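PDB 2J4D: cryptochrome DASH, chloroplastic/mitochondrial from Arabidopsis thaliana, which repairs cyclobutane pyrimidine dimers in single-stranded DNA, binds DNA without sequence specificity, may act as a photoreceptor, and carries FAD and a folate light antenna. Local coordinates for residues R154-N157 and Q158-R162; E124-L127 and P128-K132; H142-C146 and S147-D151; P290-F294 and G295-P299. All coordinates share one frame; numbering follows the deposited sequence.

Interaction 1. Residues R154-N157 and Q158-R162; sequences RLVN and QGLKR
L155 O is gripped twice. It accepts the backbone bond from G159 N at 2.9 Å. It also takes a bond from a water whose oxygen lies 2.6 Å from L155 O. That water in turn accepts from R162 NH2, so the R162 side chain is tied back to a carbonyl seven residues earlier. The helix is 147-161, the connection of a beta-alpha-beta unit between strands 138-142 and 168-172. The bond from G159 is bent, 138° at the hydrogen, while those from Q158 N to R154 O and from L160 N to V156 O are straighter. On the solvent side, R154 folds at chi3 (71°), which brings its guanidinium over L155 CG and beside the amide of Q158. The two flat groups stand 77° apart, with Q158 NE2 at the guanidinium edge and R154 CG packed 3.6 Å from Q158 NE2. The main polar partner of R154 is D151, one turn back, through a salt bridge. N157 and K161 cross, leaving N157 ND2 and K161 NZ 3.4 Å apart; both are donors and no bond forms. The inner side is apolar. V156 and L160 run alongside each other toward helix 123-134, with V156 CG1 4.1 Å from L160 CD1. N157 and L160 reach L169 of strand 168-172. G159 is buried, and a CB there would crowd L155 O. One face of the R162 guanidinium has Q158 O and G159 CA each 3.6 Å above its plane.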
loop_
_atom_site.group_PDB
_atom_site.type_symbol
_atom_site.label_atom_id
_atom_site.label_comp_id
_atom_site.label_asym_id
_atom_site.label_seq_id
_atom_site.Cartn_x
_atom_site.Cartn_y
_atom_site.Cartn_z
ATOM N N ARG A 154 -1.327 5.825 -21.050
ATOM C CA ARG A 154 -1.589 5.913 -22.481
ATOM C C ARG A 154 -2.328 7.213 -22.812
ATOM O O ARG A 154 -1.956 7.928 -23.739
ATOM C CB ARG A 154 -2.442 4.725 -22.935
ATOM C CG ARG A 154 -2.956 4.833 -24.382
ATOM C CD ARG A 154 -3.902 3.676 -24.723
ATOM N NE ARG A 154 -5.188 3.779 -24.030
ATOM C CZ ARG A 154 -6.208 4.528 -24.439
ATOM N NH1 ARG A 154 -6.104 5.245 -25.549
ATOM N NH2 ARG A 154 -7.333 4.563 -23.734
ATOM N N LEU A 155 -3.374 7.519 -22.050
ATOM C CA LEU A 155 -4.152 8.726 -22.315
ATOM C C LEU A 155 -3.326 9.996 -22.120
ATOM O O LEU A 155 -3.471 10.964 -22.877
ATOM C CB LEU A 155 -5.406 8.734 -21.442
ATOM C CG LEU A 155 -6.374 7.616 -21.865
ATOM C CD1 LEU A 155 -7.382 7.370 -20.779
ATOM C CD2 LEU A 155 -7.078 7.986 -23.178
ATOM N N VAL A 156 -2.450 9.994 -21.122
ATOM C CA VAL A 156 -1.595 11.155 -20.889
ATOM C C VAL A 156 -0.582 11.282 -22.029
ATOM O O VAL A 156 -0.335 12.374 -22.550
ATOM C CB VAL A 156 -0.834 11.031 -19.538
ATOM C CG1 VAL A 156 0.272 12.079 -19.448
ATOM C CG2 VAL A 156 -1.808 11.219 -18.385
ATOM N N ASN A 157 0.007 10.161 -22.422
ATOM C CA ASN A 157 0.991 10.179 -23.495
ATOM C C ASN A 157 0.354 10.701 -24.795
ATOM O O ASN A 157 0.942 11.529 -25.491
ATOM C CB ASN A 157 1.555 8.773 -23.708
ATOM C CG ASN A 157 2.827 8.780 -24.518
ATOM O OD1 ASN A 157 3.685 9.640 -24.331
ATOM N ND2 ASN A 157 2.965 7.815 -25.413
ATOM N N GLN A 158 -0.848 10.228 -25.112
ATOM C CA GLN A 158 -1.534 10.670 -26.326
ATOM C C GLN A 158 -1.988 12.128 -26.211
ATOM O O GLN A 158 -2.069 12.851 -27.212
ATOM C CB GLN A 158 -2.723 9.747 -26.625
ATOM C CG GLN A 158 -2.275 8.322 -26.950
ATOM C CD GLN A 158 -3.413 7.360 -27.246
ATOM O OE1 GLN A 158 -4.584 7.656 -26.995
ATOM N NE2 GLN A 158 -3.067 6.187 -27.769
ATOM N N GLY A 159 -2.275 12.560 -24.988
ATOM C CA GLY A 159 -2.697 13.934 -24.769
ATOM C C GLY A 159 -1.543 14.883 -25.040
ATOM O O GLY A 159 -1.727 15.958 -25.628
ATOM N N LEU A 160 -0.347 14.484 -24.620
ATOM C CA LEU A 160 0.850 15.293 -24.831
ATOM C C LEU A 160 1.214 15.387 -26.314
ATOM O O LEU A 160 1.640 16.443 -26.783
ATOM C CB LEU A 160 2.031 14.709 -24.047
ATOM C CG LEU A 160 1.896 14.777 -22.523
ATOM C CD1 LEU A 160 2.982 13.931 -21.871
ATOM C CD2 LEU A 160 1.998 16.223 -22.062
ATOM N N LYS A 161 1.060 14.282 -27.043
ATOM C CA LYS A 161 1.366 14.277 -28.469
ATOM C C LYS A 161 0.397 15.172 -29.202
ATOM O O LYS A 161 0.759 15.874 -30.133
ATOM C CB LYS A 161 1.236 12.876 -29.062
ATOM C CG LYS A 161 2.489 12.065 -28.984
ATOM C CD LYS A 161 2.187 10.613 -29.263
ATOM C CE LYS A 161 3.358 9.742 -28.853
ATOM N NZ LYS A 161 2.969 8.312 -28.790
ATOM N N ARG A 162 -0.849 15.127 -28.775
ATOM C CA ARG A 162 -1.860 15.921 -29.410
ATOM C C ARG A 162 -1.633 17.432 -29.227
ATOM O O ARG A 162 -2.374 18.227 -29.801
ATOM C CB ARG A 162 -3.212 15.447 -28.895
ATOM C CG ARG A 162 -4.350 16.410 -28.980
ATOM C CD ARG A 162 -5.644 15.634 -28.812
ATOM N NE ARG A 162 -5.879 15.171 -27.441
ATOM C CZ ARG A 162 -5.878 13.895 -27.055
ATOM N NH1 ARG A 162 -5.647 12.919 -27.925
ATOM N NH2 ARG A 162 -6.144 13.593 -25.792
HETATM O O HOH W 1 -5.619 11.458 -24.278
#

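Interaction 2. Residues E124-L127 and P128-K132; sequences EEIL and PSLAK
P128 meets E124 where a helix would normally place an N-H. The proline nitrogen carries no hydrogen, so E124 O gets no bond from it. Instead P128 CG sits 3.2 Å from E124 O, and helix 123-134 kinks here. The ring also presses on the residue before it, with P128 CD a tight 3.4 Å from L127 CB. E125 O faces carbon as well: the S129 CB atom is 3.6 Å from E125 O. Regular bonding resumes with L130. L130 N donates to I126 O at 3.0 Å, in the carbonyl plane. A131 N donates to L127 O at 2.9 Å, nearly along the C=O axis. The carbonyl of P128 is still a good acceptor and takes K132 N. The E124 carboxylate is paired with R77 by a salt bridge. I126 and L130 run side by side, and I126 CG2, anti to the backbone N, comes 3.7 Å from L130 CD1. Both lie on the parallel sheet: I126 on R119 and C73, L130 on L117, V71 and I43. L127 and A131 also touch that sheet, and they reach helix 147-161. This is the helical crossover of the Rossmann-like alpha/beta domain, from edge strand 117-120 to strand 138-142. P128 CG also packs on G159 of helix 147-161. A glycine in place of P128 would probably open a gap against G159 and leave this turn freer to flex. The proline and its kink cost two backbone bonds, to E124 O and E125 O, where carbons of P128 and S129 replace N-H donors.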
loop_
_atom_site.group_PDB
_atom_site.type_symbol
_atom_site.label_atom_id
_atom_site.label_comp_id
_atom_site.label_asym_id
_atom_site.label_seq_id
_atom_site.Cartn_x
_atom_site.Cartn_y
_atom_site.Cartn_z
ATOM N N GLU A 124 -4.822 13.057 -17.925
ATOM C CA GLU A 124 -4.714 13.211 -19.374
ATOM C C GLU A 124 -5.283 14.532 -19.863
ATOM O O GLU A 124 -5.070 14.910 -21.013
ATOM C CB GLU A 124 -5.386 12.046 -20.116
ATOM C CG GLU A 124 -6.879 11.912 -19.889
ATOM C CD GLU A 124 -7.220 10.932 -18.777
ATOM O OE1 GLU A 124 -6.466 10.863 -17.783
ATOM O OE2 GLU A 124 -8.253 10.237 -18.892
ATOM N N GLU A 125 -6.015 15.231 -19.004
ATOM C CA GLU A 125 -6.563 16.529 -19.383
ATOM C C GLU A 125 -5.738 17.636 -18.733
ATOM O O GLU A 125 -5.397 18.635 -19.374
ATOM C CB GLU A 125 -8.043 16.622 -18.981
ATOM C CG GLU A 125 -8.945 15.792 -19.900
ATOM C CD GLU A 125 -10.389 15.675 -19.423
ATOM O OE1 GLU A 125 -10.758 16.321 -18.420
ATOM O OE2 GLU A 125 -11.161 14.928 -20.063
ATOM N N ILE A 126 -5.375 17.439 -17.473
ATOM C CA ILE A 126 -4.599 18.435 -16.738
ATOM C C ILE A 126 -3.146 18.571 -17.194
ATOM O O ILE A 126 -2.661 19.682 -17.425
ATOM C CB ILE A 126 -4.592 18.115 -15.231
ATOM C CG1 ILE A 126 -6.004 18.275 -14.663
ATOM C CG2 ILE A 126 -3.601 19.016 -14.504
ATOM C CD1 ILE A 126 -6.176 17.674 -13.290
ATOM N N LEU A 127 -2.451 17.443 -17.321
ATOM C CA LEU A 127 -1.042 17.466 -17.695
ATOM C C LEU A 127 -0.705 18.059 -19.063
ATOM O O LEU A 127 0.200 18.883 -19.165
ATOM C CB LEU A 127 -0.441 16.062 -17.551
ATOM C CG LEU A 127 -0.553 15.485 -16.130
ATOM C CD1 LEU A 127 -0.043 14.050 -16.118
ATOM C CD2 LEU A 127 0.249 16.343 -15.154
ATOM N N PRO A 128 -1.416 17.660 -20.131
ATOM C CA PRO A 128 -1.073 18.248 -21.432
ATOM C C PRO A 128 -1.240 19.766 -21.409
ATOM O O PRO A 128 -0.471 20.492 -22.031
ATOM C CB PRO A 128 -2.055 17.574 -22.393
ATOM C CG PRO A 128 -2.282 16.233 -21.754
ATOM C CD PRO A 128 -2.442 16.614 -20.284
ATOM N N SER A 129 -2.251 20.230 -20.678
ATOM C CA SER A 129 -2.534 21.651 -20.556
ATOM C C SER A 129 -1.394 22.383 -19.849
ATOM O O SER A 129 -0.939 23.444 -20.300
ATOM C CB SER A 129 -3.831 21.856 -19.778
ATOM O OG SER A 129 -4.110 23.237 -19.632
ATOM N N LEU A 130 -0.941 21.822 -18.729
ATOM C CA LEU A 130 0.151 22.424 -17.981
ATOM C C LEU A 130 1.430 22.398 -18.798
ATOM O O LEU A 130 2.205 23.355 -18.770
ATOM C CB LEU A 130 0.371 21.692 -16.652
ATOM C CG LEU A 130 -0.723 21.849 -15.588
ATOM C CD1 LEU A 130 -0.450 20.891 -14.424
ATOM C CD2 LEU A 130 -0.757 23.295 -15.092
ATOM N N ALA A 131 1.657 21.306 -19.526
ATOM C CA ALA A 131 2.868 21.190 -20.334
ATOM C C ALA A 131 2.925 22.310 -21.370
ATOM O O ALA A 131 3.970 22.943 -21.559
ATOM C CB ALA A 131 2.916 19.835 -21.021
ATOM N N LYS A 132 1.801 22.552 -22.035
ATOM C CA LYS A 132 1.731 23.607 -23.040
ATOM C C LYS A 132 1.913 24.967 -22.375
ATOM O O LYS A 132 2.724 25.778 -22.810
ATOM C CB LYS A 132 0.380 23.573 -23.753
ATOM C CG LYS A 132 0.188 24.695 -24.770
ATOM C CD LYS A 132 -1.200 24.641 -25.393
ATOM C CE LYS A 132 -1.427 25.789 -26.369
ATOM N NZ LYS A 132 -0.483 25.735 -27.521
#

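Interaction 3. Residues H142-C146 and S147-D151; sequences HKETC and SEEVD. With MHF (5,10-methenyl-6,7,8-trihydrofolic acid), chain D.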
loop_
_atom_site.group_PDB
_atom_site.type_symbol
_atom_site.label_atom_id
_atom_site.label_comp_id
_atom_site.label_asym_id
_atom_site.label_seq_id
_atom_site.Cartn_x
_atom_site.Cartn_y
_atom_site.Cartn_z
ATOM N N HIS A 142 6.372 7.682 -12.236
ATOM C CA HIS A 142 6.750 6.300 -12.016
ATOM C C HIS A 142 5.835 5.419 -12.838
ATOM O O HIS A 142 4.654 5.715 -13.003
ATOM C CB HIS A 142 6.634 5.942 -10.538
ATOM C CG HIS A 142 7.827 6.354 -9.740
ATOM N ND1 HIS A 142 9.069 5.783 -9.915
ATOM C CD2 HIS A 142 7.976 7.292 -8.777
ATOM C CE1 HIS A 142 9.933 6.351 -9.092
ATOM N NE2 HIS A 142 9.296 7.270 -8.389
ATOM N N LYS A 143 6.398 4.334 -13.354
ATOM C CA LYS A 143 5.660 3.377 -14.165
ATOM C C LYS A 143 4.767 2.527 -13.274
ATOM O O LYS A 143 5.196 2.080 -12.207
ATOM C CB LYS A 143 6.646 2.460 -14.891
ATOM C CG LYS A 143 5.999 1.434 -15.829
ATOM C CD LYS A 143 5.618 2.080 -17.162
ATOM C CE LYS A 143 4.899 1.095 -18.077
ATOM N NZ LYS A 143 3.532 0.788 -17.563
ATOM N N GLU A 144 3.526 2.316 -13.690
ATOM C CA GLU A 144 2.632 1.460 -12.919
ATOM C C GLU A 144 2.440 0.167 -13.713
ATOM O O GLU A 144 2.906 0.059 -14.853
ATOM C CB GLU A 144 1.302 2.161 -12.650
ATOM C CG GLU A 144 1.405 3.208 -11.552
ATOM C CD GLU A 144 1.588 2.598 -10.161
ATOM O OE1 GLU A 144 1.796 1.370 -10.058
ATOM O OE2 GLU A 144 1.524 3.353 -9.164
ATOM N N THR A 145 1.754 -0.810 -13.134
ATOM C CA THR A 145 1.608 -2.090 -13.819
ATOM C C THR A 145 0.225 -2.579 -14.245
ATOM O O THR A 145 0.112 -3.285 -15.247
ATOM C CB THR A 145 2.238 -3.225 -12.975
ATOM O OG1 THR A 145 1.573 -3.299 -11.707
ATOM C CG2 THR A 145 3.722 -2.974 -12.746
ATOM N N CYS A 146 -0.822 -2.232 -13.505
ATOM C CA CYS A 146 -2.150 -2.735 -13.850
ATOM C C CYS A 146 -2.942 -1.931 -14.872
ATOM O O CYS A 146 -2.699 -0.744 -15.084
ATOM C CB CYS A 146 -2.974 -2.925 -12.572
ATOM S SG CYS A 146 -2.184 -4.105 -11.437
ATOM N N SER A 147 -3.890 -2.621 -15.501
ATOM C CA SER A 147 -4.773 -2.073 -16.534
ATOM C C SER A 147 -5.203 -0.610 -16.411
ATOM O O SER A 147 -4.962 0.197 -17.315
ATOM C CB SER A 147 -6.035 -2.944 -16.632
ATOM O OG SER A 147 -7.034 -2.307 -17.416
ATOM N N GLU A 148 -5.858 -0.273 -15.305
ATOM C CA GLU A 148 -6.345 1.084 -15.106
ATOM C C GLU A 148 -5.252 2.143 -15.131
ATOM O O GLU A 148 -5.388 3.166 -15.808
ATOM C CB GLU A 148 -7.134 1.166 -13.789
ATOM C CG GLU A 148 -8.486 0.469 -13.864
ATOM C CD GLU A 148 -9.189 0.375 -12.525
ATOM O OE1 GLU A 148 -8.689 0.937 -11.525
ATOM O OE2 GLU A 148 -10.249 -0.273 -12.477
ATOM N N GLU A 149 -4.167 1.890 -14.405
ATOM C CA GLU A 149 -3.068 2.837 -14.340
ATOM C C GLU A 149 -2.317 2.964 -15.668
ATOM O O GLU A 149 -1.905 4.057 -16.046
ATOM C CB GLU A 149 -2.099 2.450 -13.217
ATOM C CG GLU A 149 -2.670 2.665 -11.816
ATOM C CD GLU A 149 -3.418 1.452 -11.266
ATOM O OE1 GLU A 149 -3.918 0.620 -12.046
ATOM O OE2 GLU A 149 -3.506 1.333 -10.028
ATOM N N VAL A 150 -2.142 1.859 -16.385
ATOM C CA VAL A 150 -1.428 1.939 -17.654
ATOM C C VAL A 150 -2.302 2.596 -18.716
ATOM O O VAL A 150 -1.801 3.185 -19.675
ATOM C CB VAL A 150 -0.940 0.547 -18.119
ATOM C CG1 VAL A 150 0.102 0.018 -17.113
ATOM C CG2 VAL A 150 -2.104 -0.410 -18.247
ATOM N N ASP A 151 -3.615 2.517 -18.541
ATOM C CA ASP A 151 -4.503 3.158 -19.496
ATOM C C ASP A 151 -4.360 4.674 -19.327
ATOM O O ASP A 151 -4.346 5.422 -20.298
ATOM C CB ASP A 151 -5.949 2.733 -19.261
ATOM C CG ASP A 151 -6.867 3.165 -20.395
ATOM O OD1 ASP A 151 -6.538 2.877 -21.568
ATOM O OD2 ASP A 151 -7.913 3.784 -20.117
HETATM N N1 MHF D . -7.237 -1.348 -9.032
HETATM C C2 MHF D . -6.154 -0.733 -9.619
HETATM N NA2 MHF D . -5.364 0.080 -8.861
HETATM N N3 MHF D . -5.864 -0.915 -10.918
HETATM C C4 MHF D . -6.646 -1.701 -11.717
HETATM O O4 MHF D . -6.369 -1.849 -12.914
HETATM C C4A MHF D . -7.789 -2.341 -11.152
HETATM N N5 MHF D . -8.694 -3.142 -11.894
HETATM C C6 MHF D . -10.054 -3.504 -11.364
HETATM C C7 MHF D . -9.849 -3.953 -9.900
HETATM N N8 MHF D . -9.179 -2.802 -9.210
HETATM C C8A MHF D . -8.070 -2.161 -9.782
HETATM C C9 MHF D . -10.621 -4.584 -12.328
HETATM N N10 MHF D . -9.473 -4.852 -13.228
HETATM C C11 MHF D . -8.693 -3.608 -13.282
HETATM C C12 MHF D . -10.466 -6.280 -17.159
HETATM C C13 MHF D . -10.988 -6.904 -15.986
HETATM C C14 MHF D . -10.678 -6.413 -14.718
HETATM C C15 MHF D . -9.837 -5.279 -14.565
HETATM C C16 MHF D . -9.325 -4.630 -15.758
HETATM C C17 MHF D . -9.640 -5.126 -17.039
HETATM C C MHF D . -10.779 -6.870 -18.489
HETATM O O MHF D . -11.475 -7.878 -18.542
HETATM N N MHF D . -10.294 -6.328 -19.629
HETATM C CA MHF D . -10.596 -6.950 -20.919
HETATM C CB MHF D . -10.583 -5.905 -22.034
HETATM C CG MHF D . -11.584 -4.794 -21.851
HETATM C CD MHF D . -13.001 -5.312 -21.749
HETATM O OE1 MHF D . -13.529 -5.791 -22.775
HETATM O OE2 MHF D . -13.579 -5.257 -20.639
HETATM C CT MHF D . -9.565 -8.038 -21.232
HETATM O O1 MHF D . -8.509 -8.067 -20.565
HETATM O O2 MHF D . -9.815 -8.850 -22.147
#
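The carboxylate of E148 lies flat over one face of the folate pterin, with E148 CD 3.3 Å from MHF C4A. E149 comes instead at the pterin edge, its carboxylate oxygens close to the ring plane. There E149 OE2 accepts a short, nearly straight bond of 2.5 Å from MHF NA2, and E149 OE1 lies 2.7 Å from MHF N3. The carbonyl edge is held by the backbone: E148 N donates to MHF O4 at 2.9 Å. The E148 chain is extended beyond CG (chi2 172°), which carries its acid out over the ring, where K89 pairs with it. Lacking that acid, an alanine here would probably leave K89 without its mate and the pterin face without this cover. The site is built where the loop after strand 138-142 enters helix 147-161 of the alpha/beta domain, at the N-terminal end of the helix. C146 O accepts from V150 N at 3.0 Å and closes the first turn. E144 CB touches E149 CB at 3.5 Å, while the E144 acid is bound by R333. K143 NZ bonds E144 O, pairs with E153 and lies 3.5 Å from V150 CG1.

Interaction 4. Residues P290-F294 and G295-P299; sequences PWLAF and GCISP
Helix 289-293 ends in a Schellman motif at G295, whose positive phi (72°) turns the chain away. Two backbone bonds close it. C296 N reaches W291 O at 2.7 Å, in the carbonyl plane. G295 N bonds L292 O at 3.0 Å from well above that carbonyl's plane. I297 N adds only a weak bond to W291 O. A CB on G295 would clash with F294 O, so glycine suits the turn. The reversal brings C296 and I297 back against the helix. C296 CB meets the indole of W291 at its edge, 3.7 Å from W291 CD1. The sulfur is beside the same edge, 79° off the ring normal, and also touches F294 CB. W291 and F294 both carry their rings on to F97 of helix 92-111. I297 sets CG1 between its backbone N and carbonyl carbon (chi1 58°), which drives that atom between W291 CB and L292 CD2. I297 also touches V256 and V259 of helix 252-265. L292 also touches the bound FAD, so the capped turn backs the flavin cofactor pocket. S298 is the N-cap residue of the next helix, 299-312, and its OG is hydrogen-bonded to D54. A water spans the turn, donating to I297 O at 2.8 Å and to L292 O at 3.2 Å.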
loop_
_atom_site.group_PDB
_atom_site.type_symbol
_atom_site.label_atom_id
_atom_site.label_comp_id
_atom_site.label_asym_id
_atom_site.label_seq_id
_atom_site.Cartn_x
_atom_site.Cartn_y
_atom_site.Cartn_z
ATOM N N PRO A 290 0.708 0.744 4.726
ATOM C CA PRO A 290 0.018 1.894 4.133
ATOM C C PRO A 290 0.975 2.902 3.498
ATOM O O PRO A 290 0.676 3.466 2.445
ATOM C CB PRO A 290 -0.761 2.493 5.314
ATOM C CG PRO A 290 -0.945 1.315 6.253
ATOM C CD PRO A 290 0.415 0.640 6.165
ATOM N N TRP A 291 2.116 3.140 4.141
ATOM C CA TRP A 291 3.086 4.092 3.595
ATOM C C TRP A 291 3.761 3.540 2.349
ATOM O O TRP A 291 4.119 4.293 1.435
ATOM C CB TRP A 291 4.121 4.458 4.660
ATOM C CG TRP A 291 3.513 5.275 5.755
ATOM C CD1 TRP A 291 3.173 6.603 5.709
ATOM C CD2 TRP A 291 3.152 4.813 7.051
ATOM N NE1 TRP A 291 2.623 6.993 6.912
ATOM C CE2 TRP A 291 2.600 5.912 7.751
ATOM C CE3 TRP A 291 3.239 3.570 7.698
ATOM C CZ2 TRP A 291 2.139 5.805 9.070
ATOM C CZ3 TRP A 291 2.781 3.469 9.010
ATOM C CH2 TRP A 291 2.241 4.579 9.677
ATOM N N LEU A 292 3.933 2.226 2.297
ATOM C CA LEU A 292 4.528 1.616 1.113
ATOM C C LEU A 292 3.545 1.704 -0.051
ATOM O O LEU A 292 3.937 2.001 -1.183
ATOM C CB LEU A 292 4.891 0.147 1.381
ATOM C CG LEU A 292 6.192 -0.042 2.174
ATOM C CD1 LEU A 292 6.299 -1.465 2.689
ATOM C CD2 LEU A 292 7.380 0.311 1.266
ATOM N N ALA A 293 2.265 1.466 0.224
ATOM C CA ALA A 293 1.239 1.507 -0.824
ATOM C C ALA A 293 1.157 2.877 -1.492
ATOM O O ALA A 293 1.016 2.984 -2.711
ATOM C CB ALA A 293 -0.121 1.120 -0.241
ATOM N N PHE A 294 1.248 3.931 -0.695
ATOM C CA PHE A 294 1.199 5.278 -1.241
ATOM C C PHE A 294 2.563 5.787 -1.694
ATOM O O PHE A 294 2.675 6.895 -2.231
ATOM C CB PHE A 294 0.601 6.231 -0.209
ATOM C CG PHE A 294 -0.896 6.257 -0.227
ATOM C CD1 PHE A 294 -1.571 7.072 -1.131
ATOM C CD2 PHE A 294 -1.628 5.442 0.629
ATOM C CE1 PHE A 294 -2.960 7.075 -1.185
ATOM C CE2 PHE A 294 -3.018 5.433 0.588
ATOM C CZ PHE A 294 -3.689 6.252 -0.321
ATOM N N GLY A 295 3.596 4.979 -1.477
ATOM C CA GLY A 295 4.935 5.389 -1.859
ATOM C C GLY A 295 5.508 6.474 -0.954
ATOM O O GLY A 295 6.393 7.224 -1.382
ATOM N N CYS A 296 4.998 6.572 0.278
ATOM C CA CYS A 296 5.492 7.545 1.263
ATOM C C CYS A 296 6.886 7.130 1.723
ATOM O O CYS A 296 7.679 7.964 2.163
ATOM C CB CYS A 296 4.564 7.629 2.476
ATOM S SG CYS A 296 2.965 8.361 2.103
ATOM N N ILE A 297 7.154 5.830 1.662
ATOM C CA ILE A 297 8.476 5.284 1.986
ATOM C C ILE A 297 8.751 4.222 0.928
ATOM O O ILE A 297 7.827 3.730 0.268
ATOM C CB ILE A 297 8.564 4.627 3.398
ATOM C CG1 ILE A 297 7.531 3.502 3.523
ATOM C CG2 ILE A 297 8.418 5.697 4.489
ATOM C CD1 ILE A 297 7.599 2.745 4.842
ATOM N N SER A 298 10.017 3.877 0.750
ATOM C CA SER A 298 10.375 2.901 -0.260
ATOM C C SER A 298 11.190 1.761 0.332
ATOM O O SER A 298 11.870 1.928 1.340
ATOM C CB SER A 298 11.179 3.576 -1.367
ATOM O OG SER A 298 12.454 3.939 -0.882
ATOM N N PRO A 299 11.136 0.584 -0.305
ATOM C CA PRO A 299 11.871 -0.588 0.165
ATOM C C PRO A 299 13.386 -0.444 0.132
ATOM O O PRO A 299 14.075 -1.072 0.934
ATOM C CB PRO A 299 11.347 -1.718 -0.733
ATOM C CG PRO A 299 10.892 -1.018 -1.960
ATOM C CD PRO A 299 10.260 0.243 -1.440
HETATM O O HOH W 2 7.040 2.389 -2.049
#

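In the fold
Interactions 1 and 2 belong to neighbouring helices of the alpha/beta domain and touch directly: L160 CD2 lies 3.7 Å from P128 CA. Both are partly buried, with most charged residues toward the surface and aliphatic ones inward. Interaction 3 opens the same helix that interaction 1 ends, their centres 14 Å apart. One end of helix 147-161 thus serves the folate with acids and a backbone N-H, while the other is plain helix packing. Interaction 4 is the buried one, its centre about 6 Å from the centre of the chain. It caps a helix beside FAD with backbone bonds and packs mainly apolar side chains around the turn. Interactions 3 and 4 do not touch; their nearest atoms are about 6 Å apart.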